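Local coordinates for protein type I site-specific restriction-modification system, R (Restriction) subunit (Vibrio vulnificus, PDB 3H1T) that probably serves as the ATP-dependent motor and DNA-cleaving subunit of a type I restriction enzyme, here as a fragment with a nuclease-like domain and two helicase-like domains, at residues V91-E96 and Y120-H125; I50-T55 and A76-K81; S21-E26 and P95-V100; K39-E44 and L140-T145. All blocks are in the same frame, centred on the assembly; numbering follows the deposited sequence.

Overall arrangement
All four contacts lie in the amino-terminal domain, which is consistent with a PD-(D/E)xK nuclease fold, as in relatives, and away from the helicase-like domains. Interactions 1 and 2 share one mixed sheet, their centres about 13 Å apart. They meet where Ala93 N lies 2.7 Å from Asp77 OD2, a probable hydrogen bond; Asp77, Glu92 and Lys94 match the family's acidic-and-lysine signature, so this is probably the nuclease site. Interaction 3 continues from interaction 1, sharing Pro95 and Glu96, with centres about 9 Å apart. Interaction 4 closes the opposite end of helix 26-40, about 21 Å from interaction 3 between centres, and packs on interaction 2 through Trp43.

Interaction 1 of 4, residues V91-E96 and Y120-H125; sequences VEAKPE and YSTNGH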
# COMPACT_ATOMS: atom_id res chain seq x y z
N VAL A 91 9.27 -5.03 -23.48
CA VAL A 91 9.33 -5.95 -24.61
C VAL A 91 9.12 -7.42 -24.25
O VAL A 91 9.66 -7.92 -23.27
CB VAL A 91 10.71 -5.86 -25.32
CG1 VAL A 91 10.71 -6.73 -26.59
CG2 VAL A 91 11.02 -4.42 -25.66
N GLU A 92 8.34 -8.11 -25.05
CA GLU A 92 8.12 -9.54 -24.85
C GLU A 92 8.83 -10.21 -26.03
O GLU A 92 8.50 -9.96 -27.18
CB GLU A 92 6.62 -9.88 -24.88
CG GLU A 92 6.05 -10.51 -23.60
CD GLU A 92 6.74 -11.81 -23.18
OE1 GLU A 92 6.65 -12.82 -23.91
OE2 GLU A 92 7.37 -11.81 -22.10
N ALA A 93 9.82 -11.04 -25.74
CA ALA A 93 10.54 -11.69 -26.82
C ALA A 93 10.05 -13.12 -26.95
O ALA A 93 9.51 -13.69 -26.00
CB ALA A 93 12.05 -11.67 -26.54
N LYS A 94 10.20 -13.68 -28.14
CA LYS A 94 9.78 -15.04 -28.39
C LYS A 94 10.80 -15.62 -29.35
O LYS A 94 11.55 -14.88 -29.99
CB LYS A 94 8.38 -15.06 -29.01
CG LYS A 94 7.26 -14.83 -28.00
CD LYS A 94 7.10 -16.02 -27.05
CE LYS A 94 6.27 -15.70 -25.80
NZ LYS A 94 4.85 -15.33 -26.06
N PRO A 95 10.88 -16.95 -29.45
CA PRO A 95 11.86 -17.55 -30.38
C PRO A 95 11.61 -17.12 -31.84
O PRO A 95 10.46 -16.91 -32.23
CB PRO A 95 11.66 -19.05 -30.16
CG PRO A 95 10.22 -19.14 -29.72
CD PRO A 95 10.09 -17.99 -28.76
N GLU A 96 12.66 -16.98 -32.64
CA GLU A 96 12.49 -16.56 -34.04
C GLU A 96 11.46 -17.32 -34.87
O GLU A 96 10.81 -16.74 -35.74
CB GLU A 96 13.83 -16.55 -34.79
CG GLU A 96 14.74 -17.72 -34.52
CD GLU A 96 15.50 -18.16 -35.76
OE1 GLU A 96 15.89 -17.28 -36.58
OE2 GLU A 96 15.72 -19.38 -35.92
N TYR A 120 6.00 -3.82 -26.77
CA TYR A 120 6.52 -4.49 -27.95
C TYR A 120 6.56 -5.99 -27.86
O TYR A 120 6.84 -6.56 -26.82
CB TYR A 120 7.94 -3.99 -28.24
CG TYR A 120 7.99 -2.51 -28.41
CD1 TYR A 120 7.72 -1.92 -29.65
CD2 TYR A 120 8.22 -1.68 -27.32
CE1 TYR A 120 7.67 -0.54 -29.79
CE2 TYR A 120 8.16 -0.29 -27.44
CZ TYR A 120 7.88 0.27 -28.67
OH TYR A 120 7.77 1.63 -28.77
N SER A 121 6.26 -6.64 -28.96
CA SER A 121 6.34 -8.07 -29.03
C SER A 121 7.29 -8.29 -30.20
O SER A 121 7.15 -7.65 -31.24
CB SER A 121 4.96 -8.66 -29.31
OG SER A 121 5.05 -10.05 -29.38
N THR A 122 8.26 -9.18 -30.04
CA THR A 122 9.21 -9.42 -31.10
C THR A 122 9.68 -10.85 -31.12
O THR A 122 9.69 -11.52 -30.09
CB THR A 122 10.44 -8.52 -30.95
OG1 THR A 122 11.41 -8.86 -31.95
CG2 THR A 122 11.05 -8.71 -29.56
N ASN A 123 10.07 -11.31 -32.31
CA ASN A 123 10.58 -12.66 -32.49
C ASN A 123 11.96 -12.56 -33.12
O ASN A 123 12.43 -13.50 -33.75
CB ASN A 123 9.64 -13.50 -33.36
CG ASN A 123 9.41 -12.89 -34.75
OD1 ASN A 123 9.85 -11.79 -35.06
ND2 ASN A 123 8.69 -13.63 -35.60
N GLY A 124 12.60 -11.41 -32.94
CA GLY A 124 13.91 -11.21 -33.52
C GLY A 124 13.86 -10.48 -34.86
O GLY A 124 14.34 -9.35 -34.97
N HIS A 125 13.26 -11.10 -35.87
CA HIS A 125 13.19 -10.42 -37.16
C HIS A 125 12.03 -9.47 -37.27
O HIS A 125 12.12 -8.48 -37.98
CB HIS A 125 13.19 -11.41 -38.34
CG HIS A 125 12.21 -12.53 -38.22
ND1 HIS A 125 12.44 -13.63 -37.42
CD2 HIS A 125 11.04 -12.76 -38.86
CE1 HIS A 125 11.46 -14.50 -37.59
NE2 HIS A 125 10.60 -14.00 -38.46
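Glu92 sits between Tyr120 and Thr122 in a parallel strand pair, the two strands of a beta-alpha-beta crossover whose connecting segment contains helix 104-114. Glu92 N gives its hydrogen to Tyr120 O at 2.8 Å and 164°, and Glu92 O takes one from Thr122 N at 3.0 Å, nearly in line with the carbonyl bond. Beyond, Lys94 N reaches Thr122 O only weakly as the strands end. Thr122 uses both of its branches. From its CB, the methyl CG2 lies 3.6 Å from Val91 CG1, beta-branched residues suiting extended strands, while OG1, turned anti to the backbone N (chi1 175°), accepts from Gly124 N at 3.0 Å in an ST turn and also bonds Glu126 O. A positive phi at Gly124 lets the chain bend here, where a side chain would strike the preceding carbonyl. On the other face Glu92 turns its end away toward helix 104-114, and Lys94 NZ stands a long 3.8 Å from Glu92 OE1. This Glu-Ala-Lys run fits the PD-(D/E)xK nuclease signature, with Asp77 on the adjoining strand as its likely acidic partner. Past the strands, Asn123 OD1 lies over the centre of the His125 ring, and the edge of that ring, at CE1, approaches Glu96 O to 3.0 Å.

Interaction 2 of 4, residues I50-T55 and A76-K81; sequences ITEQYT and ADYLLK
Thr51 and Leu79 form a hydrogen-bonded antiparallel pair, Thr51 N to Leu79 O at 3.1 Å and 165° in the carbonyl plane, with the return bond from Leu79 N more bent and standing above the plane of Thr51 O. Beyond the corner at Glu52 and Gln53, the chain pairs again between Tyr54 and Ala76. Gln53 and Tyr54 both face Ala76, which makes a G1 beta bulge; Gln53 takes the left-handed conformation usual at this position of such a bulge, and its N binds Asp77 O at 2.7 Å. Strand 49-55 is an outermost strand of the mixed sheet of what is probably a PD-(D/E)xK nuclease domain, and Asp77, whose OD2 accepts from Ala93 N, lies at the bend in its neighbour. On one face of the sheet Leu79 places CG over the Tyr54 ring, 4.1 Å from its centroid and 20° off the normal, a CH-pi contact; the Thr51 methyl CG2 flanks Leu79 CB at 3.7 Å. On the other face Tyr78 runs alongside two neighbours. Ile50 CG2 meets the edge of its ring in plane at CD2, 3.6 Å away, while the aliphatic CG of Glu52 comes within 3.2 Å of CE2, and the carboxylate plane stands 24° from the ring. The tyrosine OH is satisfied by Thr35 OG1 of helix 26-40, whose residues Cys30, Val34 and Leu38 also pack on this side chain.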
# COMPACT_ATOMS: atom_id res chain seq x y z
N ILE A 50 18.83 -0.59 -20.69
CA ILE A 50 18.07 -1.80 -21.01
C ILE A 50 18.29 -2.72 -19.84
O ILE A 50 19.42 -2.92 -19.41
CB ILE A 50 18.64 -2.60 -22.23
CG1 ILE A 50 18.43 -1.83 -23.53
CG2 ILE A 50 17.93 -3.93 -22.35
CD1 ILE A 50 19.66 -1.09 -23.97
N THR A 51 17.22 -3.26 -19.29
CA THR A 51 17.37 -4.21 -18.21
C THR A 51 16.60 -5.46 -18.59
O THR A 51 15.37 -5.52 -18.61
CB THR A 51 16.89 -3.64 -16.86
OG1 THR A 51 16.20 -4.66 -16.13
CG2 THR A 51 16.03 -2.42 -17.06
N GLU A 52 17.37 -6.47 -18.97
CA GLU A 52 16.83 -7.76 -19.37
C GLU A 52 16.36 -8.51 -18.14
O GLU A 52 16.96 -8.40 -17.07
CB GLU A 52 17.89 -8.60 -20.07
CG GLU A 52 18.36 -8.10 -21.41
CD GLU A 52 19.22 -9.13 -22.13
OE1 GLU A 52 18.75 -10.28 -22.32
OE2 GLU A 52 20.37 -8.78 -22.50
N GLN A 53 15.31 -9.29 -18.32
CA GLN A 53 14.78 -10.06 -17.22
C GLN A 53 14.55 -9.15 -16.03
O GLN A 53 15.17 -9.32 -14.98
CB GLN A 53 15.75 -11.19 -16.86
CG GLN A 53 15.94 -12.25 -17.93
CD GLN A 53 14.64 -12.91 -18.36
OE1 GLN A 53 13.84 -13.32 -17.52
NE2 GLN A 53 14.43 -13.04 -19.66
N TYR A 54 13.67 -8.17 -16.19
CA TYR A 54 13.35 -7.23 -15.12
C TYR A 54 12.40 -7.95 -14.14
O TYR A 54 11.25 -8.25 -14.49
CB TYR A 54 12.66 -6.00 -15.70
CG TYR A 54 12.09 -5.03 -14.69
CD1 TYR A 54 12.92 -4.40 -13.76
CD2 TYR A 54 10.73 -4.72 -14.68
CE1 TYR A 54 12.40 -3.48 -12.85
CE2 TYR A 54 10.20 -3.81 -13.78
CZ TYR A 54 11.04 -3.19 -12.87
OH TYR A 54 10.52 -2.29 -11.96
N THR A 55 12.89 -8.25 -12.95
CA THR A 55 12.08 -8.91 -11.94
C THR A 55 11.62 -7.78 -11.04
O THR A 55 12.44 -7.03 -10.50
CB THR A 55 12.91 -9.93 -11.14
OG1 THR A 55 13.53 -10.85 -12.05
CG2 THR A 55 12.03 -10.72 -10.20
N ALA A 76 9.77 -9.26 -16.75
CA ALA A 76 9.56 -8.86 -18.13
C ALA A 76 10.88 -9.11 -18.89
O ALA A 76 11.95 -8.85 -18.35
CB ALA A 76 9.18 -7.38 -18.21
N ASP A 77 10.80 -9.62 -20.11
CA ASP A 77 12.01 -9.89 -20.88
C ASP A 77 12.93 -8.67 -20.93
O ASP A 77 14.12 -8.78 -20.64
CB ASP A 77 11.67 -10.34 -22.30
CG ASP A 77 10.96 -11.68 -22.31
OD1 ASP A 77 11.26 -12.50 -21.42
OD2 ASP A 77 10.14 -11.91 -23.21
N TYR A 78 12.38 -7.51 -21.29
CA TYR A 78 13.16 -6.29 -21.34
C TYR A 78 12.35 -5.12 -20.85
O TYR A 78 11.15 -5.04 -21.07
CB TYR A 78 13.64 -5.94 -22.75
CG TYR A 78 14.55 -6.93 -23.43
CD1 TYR A 78 14.03 -8.00 -24.16
CD2 TYR A 78 15.92 -6.74 -23.43
CE1 TYR A 78 14.86 -8.84 -24.88
CE2 TYR A 78 16.76 -7.57 -24.16
CZ TYR A 78 16.21 -8.62 -24.89
OH TYR A 78 16.99 -9.44 -25.68
N LEU A 79 13.03 -4.20 -20.18
CA LEU A 79 12.42 -3.00 -19.68
C LEU A 79 13.29 -1.93 -20.31
O LEU A 79 14.52 -1.99 -20.22
CB LEU A 79 12.51 -2.96 -18.15
CG LEU A 79 11.62 -2.06 -17.28
CD1 LEU A 79 12.49 -1.03 -16.58
CD2 LEU A 79 10.53 -1.39 -18.09
N LEU A 80 12.68 -0.97 -20.99
CA LEU A 80 13.45 0.08 -21.64
C LEU A 80 13.31 1.33 -20.81
O LEU A 80 12.22 1.87 -20.68
CB LEU A 80 12.93 0.30 -23.05
CG LEU A 80 12.90 -0.97 -23.90
CD1 LEU A 80 12.42 -0.61 -25.29
CD2 LEU A 80 14.27 -1.61 -23.99
N LYS A 81 14.41 1.80 -20.23
CA LYS A 81 14.37 2.99 -19.40
C LYS A 81 14.89 4.19 -20.16
O LYS A 81 15.99 4.15 -20.72
CB LYS A 81 15.18 2.77 -18.10
CG LYS A 81 14.70 1.57 -17.29
CD LYS A 81 15.04 1.67 -15.81
CE LYS A 81 16.50 1.43 -15.52
NZ LYS A 81 16.67 1.01 -14.10

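Interaction 3 of 4, residues S21-E26 and P95-V100; sequences SMALNE and PENSPV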
# COMPACT_ATOMS: atom_id res chain seq x y z
N SER A 21 15.60 -27.25 -35.50
CA SER A 21 17.01 -27.65 -35.15
C SER A 21 18.01 -26.61 -35.59
O SER A 21 19.17 -26.61 -35.15
CB SER A 21 17.36 -28.99 -35.75
N MSE A 22 17.58 -25.75 -36.50
CA MSE A 22 18.43 -24.66 -36.98
C MSE A 22 17.83 -23.47 -36.23
O MSE A 22 18.46 -22.43 -36.02
CB MSE A 22 18.27 -24.48 -38.51
CG MSE A 22 19.33 -25.15 -39.39
SE MSE A 22 21.21 -24.79 -38.92
CE MSE A 22 21.41 -26.34 -37.78
N ALA A 23 16.58 -23.68 -35.82
CA ALA A 23 15.78 -22.71 -35.10
C ALA A 23 16.46 -22.23 -33.82
O ALA A 23 17.07 -23.03 -33.09
CB ALA A 23 14.43 -23.31 -34.77
N LEU A 24 16.38 -20.92 -33.58
CA LEU A 24 16.99 -20.32 -32.41
C LEU A 24 16.10 -20.23 -31.19
O LEU A 24 14.89 -19.95 -31.28
CB LEU A 24 17.51 -18.92 -32.73
CG LEU A 24 18.65 -18.69 -33.74
CD1 LEU A 24 18.91 -17.20 -33.79
CD2 LEU A 24 19.92 -19.45 -33.35
N ASN A 25 16.74 -20.49 -30.06
CA ASN A 25 16.20 -20.45 -28.70
C ASN A 25 15.57 -19.09 -28.49
O ASN A 25 15.83 -18.16 -29.27
CB ASN A 25 17.38 -20.59 -27.71
CG ASN A 25 17.21 -21.73 -26.76
OD1 ASN A 25 16.82 -22.82 -27.16
ND2 ASN A 25 17.52 -21.50 -25.48
N GLU A 26 14.75 -18.93 -27.46
CA GLU A 26 14.19 -17.61 -27.21
C GLU A 26 15.40 -16.81 -26.80
O GLU A 26 15.60 -15.67 -27.20
CB GLU A 26 13.18 -17.62 -26.05
CG GLU A 26 12.87 -16.20 -25.56
CD GLU A 26 11.58 -16.10 -24.78
OE1 GLU A 26 10.66 -16.89 -25.09
OE2 GLU A 26 11.47 -15.23 -23.88
N PRO A 95 10.88 -16.95 -29.45
CA PRO A 95 11.86 -17.55 -30.38
C PRO A 95 11.61 -17.12 -31.84
O PRO A 95 10.46 -16.91 -32.23
CB PRO A 95 11.66 -19.05 -30.16
CG PRO A 95 10.22 -19.14 -29.72
CD PRO A 95 10.09 -17.99 -28.76
N GLU A 96 12.66 -16.98 -32.64
CA GLU A 96 12.49 -16.56 -34.04
C GLU A 96 11.46 -17.32 -34.87
O GLU A 96 10.81 -16.74 -35.74
CB GLU A 96 13.83 -16.55 -34.79
CG GLU A 96 14.74 -17.72 -34.52
CD GLU A 96 15.50 -18.16 -35.76
OE1 GLU A 96 15.89 -17.28 -36.58
OE2 GLU A 96 15.72 -19.38 -35.92
N ASN A 97 11.28 -18.60 -34.58
CA ASN A 97 10.32 -19.42 -35.32
C ASN A 97 8.84 -19.17 -35.03
O ASN A 97 7.97 -19.65 -35.75
CB ASN A 97 10.63 -20.90 -35.09
CG ASN A 97 11.31 -21.15 -33.75
OD1 ASN A 97 10.80 -21.89 -32.90
ND2 ASN A 97 12.47 -20.53 -33.55
N SER A 98 8.55 -18.43 -33.97
CA SER A 98 7.16 -18.15 -33.62
C SER A 98 6.65 -16.79 -34.09
O SER A 98 7.40 -15.82 -34.18
CB SER A 98 6.96 -18.29 -32.10
OG SER A 98 7.90 -17.53 -31.38
N PRO A 99 5.35 -16.69 -34.39
CA PRO A 99 4.68 -15.47 -34.85
C PRO A 99 4.77 -14.30 -33.85
O PRO A 99 4.67 -14.53 -32.64
CB PRO A 99 3.23 -15.94 -35.07
CG PRO A 99 3.10 -17.12 -34.11
CD PRO A 99 4.40 -17.82 -34.31
N VAL A 100 4.96 -13.07 -34.33
CA VAL A 100 5.07 -11.92 -33.42
C VAL A 100 3.82 -11.60 -32.61
O VAL A 100 3.92 -11.37 -31.41
CB VAL A 100 5.45 -10.62 -34.16
CG1 VAL A 100 6.94 -10.39 -34.07
CG2 VAL A 100 4.98 -10.68 -35.59
O HOH W 1 17.31 -20.64 -37.58
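A type I beta turn from Pro95 to Ser98, just after strand 86-93 and Lys94, offers Glu96 and Asn97 to the extended chain at Leu24 that leads into helix 26-40. The turn is closed by Ser98, whose backbone N donates to Pro95 O at 3.0 Å and whose OG donates to that same oxygen at 2.8 Å, in the carbonyl plane on a lone pair; serine thereby doubles the grip on one carbonyl. From the turn Glu96 reaches out and takes the Leu24 N-H on OE2, 2.9 Å away at an angle of 152°. The bond meets the carboxylate on its anti side and 34° out of its plane. A water joins the same oxygen to Met22 O, the second bond being weak, and so links the carboxylate to a selenomethionine that is itself poorly ordered. The glutamate's CG sits between backbone N and carbonyl carbon (chi1 42°), which carries its aliphatic part across Leu24, CG to CB 3.5 Å. Asn97 adds only a weak bond, ND2 to Leu24 O, and its amide lies near the Ala23 methyl. Thr29 and Tyr33 of the helix flank both Leu24 and Glu96. The compact Pro95 ring packs beside them by van der Waals contact: its CB lies 3.5 Å from Leu24 O, and its CD approaches Glu26 OE1 at 3.9 Å.

Interaction 4 of 4, residues K39-E44 and L140-T145; sequences KESGWE and LSRFPT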
# COMPACT_ATOMS: atom_id res chain seq x y z
N LYS A 39 20.10 -2.04 -29.01
CA LYS A 39 21.29 -1.20 -28.92
C LYS A 39 21.42 -0.31 -30.16
O LYS A 39 21.76 0.86 -30.07
CB LYS A 39 22.53 -2.08 -28.75
CG LYS A 39 22.73 -2.59 -27.34
CD LYS A 39 23.82 -3.64 -27.26
CE LYS A 39 23.94 -4.21 -25.85
NZ LYS A 39 24.88 -5.36 -25.82
N GLU A 40 21.14 -0.89 -31.32
CA GLU A 40 21.20 -0.12 -32.55
C GLU A 40 20.25 1.09 -32.46
O GLU A 40 20.49 2.12 -33.09
CB GLU A 40 20.79 -1.02 -33.72
CG GLU A 40 21.86 -1.98 -34.18
CD GLU A 40 21.31 -3.08 -35.07
OE1 GLU A 40 20.34 -2.81 -35.80
OE2 GLU A 40 21.85 -4.21 -35.03
N SER A 41 19.19 0.98 -31.66
CA SER A 41 18.24 2.08 -31.52
C SER A 41 18.56 3.03 -30.38
O SER A 41 17.76 3.89 -30.04
CB SER A 41 16.80 1.55 -31.39
OG SER A 41 16.40 0.87 -32.57
N GLY A 42 19.74 2.86 -29.78
CA GLY A 42 20.18 3.75 -28.72
C GLY A 42 19.71 3.58 -27.30
O GLY A 42 19.84 4.53 -26.52
N TRP A 43 19.21 2.39 -26.94
CA TRP A 43 18.70 2.16 -25.59
C TRP A 43 19.77 1.87 -24.56
O TRP A 43 19.46 1.70 -23.37
CB TRP A 43 17.66 1.04 -25.60
CG TRP A 43 16.40 1.46 -26.25
CD1 TRP A 43 16.06 1.30 -27.56
CD2 TRP A 43 15.38 2.26 -25.67
NE1 TRP A 43 14.88 1.95 -27.84
CE2 TRP A 43 14.44 2.54 -26.69
CE3 TRP A 43 15.15 2.75 -24.38
CZ2 TRP A 43 13.30 3.32 -26.46
CZ3 TRP A 43 14.02 3.53 -24.16
CH2 TRP A 43 13.10 3.79 -25.19
N GLU A 44 21.03 1.87 -25.00
CA GLU A 44 22.15 1.60 -24.10
C GLU A 44 23.08 2.81 -23.97
O GLU A 44 24.12 2.73 -23.32
CB GLU A 44 22.93 0.40 -24.62
CG GLU A 44 23.86 -0.26 -23.61
CD GLU A 44 24.95 -1.03 -24.32
OE1 GLU A 44 25.12 -0.82 -25.54
OE2 GLU A 44 25.66 -1.83 -23.68
N LEU A 140 6.95 -2.66 -36.97
CA LEU A 140 7.93 -1.61 -37.21
C LEU A 140 9.14 -2.22 -37.88
O LEU A 140 9.38 -3.42 -37.77
CB LEU A 140 8.38 -0.94 -35.91
CG LEU A 140 7.30 -0.43 -34.96
CD1 LEU A 140 7.96 0.12 -33.70
CD2 LEU A 140 6.43 0.63 -35.64
N SER A 141 9.91 -1.38 -38.57
CA SER A 141 11.11 -1.84 -39.24
C SER A 141 12.26 -1.85 -38.25
O SER A 141 13.36 -2.33 -38.54
CB SER A 141 11.46 -0.91 -40.41
OG SER A 141 11.73 0.40 -39.92
N ARG A 142 11.99 -1.32 -37.06
CA ARG A 142 12.98 -1.25 -36.01
C ARG A 142 12.38 -0.64 -34.74
O ARG A 142 11.29 -0.08 -34.76
CB ARG A 142 14.18 -0.41 -36.48
CG ARG A 142 13.80 0.96 -37.05
CD ARG A 142 14.88 1.99 -36.78
NE ARG A 142 14.50 2.92 -35.71
CZ ARG A 142 14.07 4.16 -35.91
NH1 ARG A 142 13.96 4.63 -37.14
NH2 ARG A 142 13.73 4.93 -34.88
N PHE A 143 13.10 -0.77 -33.63
CA PHE A 143 12.66 -0.21 -32.35
C PHE A 143 12.77 1.30 -32.32
O PHE A 143 13.71 1.87 -32.86
CB PHE A 143 13.50 -0.77 -31.21
CG PHE A 143 13.18 -2.18 -30.84
CD1 PHE A 143 12.01 -2.48 -30.15
CD2 PHE A 143 14.05 -3.22 -31.20
CE1 PHE A 143 11.68 -3.79 -29.84
CE2 PHE A 143 13.73 -4.54 -30.90
CZ PHE A 143 12.53 -4.83 -30.22
N PRO A 144 11.81 1.98 -31.69
CA PRO A 144 11.88 3.44 -31.60
C PRO A 144 13.09 3.77 -30.71
O PRO A 144 13.57 2.92 -29.94
CB PRO A 144 10.56 3.79 -30.90
CG PRO A 144 9.63 2.74 -31.42
CD PRO A 144 10.49 1.51 -31.20
N THR A 145 13.57 5.00 -30.80
CA THR A 145 14.70 5.40 -29.99
C THR A 145 14.17 6.01 -28.70
O THR A 145 13.01 6.43 -28.62
CB THR A 145 15.56 6.44 -30.73
OG1 THR A 145 14.80 7.64 -30.94
CG2 THR A 145 16.00 5.91 -32.07
O HOH W 2 16.03 -1.73 -33.83
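The indole of Trp43 meets Pro144 with its edge: NE1 donates to Pro144 O at 2.7 Å and 148°, the oxygen lying nearly in the ring plane and the nitrogen in the plane of the carbonyl. Farther round the ring, CZ2 passes obliquely by the backbone C of Thr145 at 3.6 Å. Tryptophan suits this place because it joins a large apolar surface to one N-H that can satisfy a buried carbonyl. The second flat group, the guanidinium of Arg142, has Ser41 OG near its plane at the edge, too distant to bond. Both residues instead bind Phe143 O: Ser41 OG donates to it at 2.9 Å and Arg142 NE at 3.1 Å, reaching the oxygen from opposite faces of the carbonyl plane. A small serine lets its hydroxyl come in close, its OG beside its own backbone N (chi1 -65°), with Lys37 O as a weak alternative partner. A water completes the corner, giving a hydrogen to Ser41 OG and accepting one from Phe143 N. Thr145 lays its CB and CG2 against Ser41 O, the methyl 3.4 Å away, and leaves OG1 to cap the next helix. Ser41 marks where helix 26-40 ends and Thr145 where helix 146-157 begins, with Glu148 there holding Arg142 by a salt bridge. Trp43 packs on Pro146 and Leu149 of helix 146-157 and on Ile50 of strand 49-55, while Phe143 rests on Ile127 of strand 127-131 and Pro144 on Tyr120 of strand 118-122.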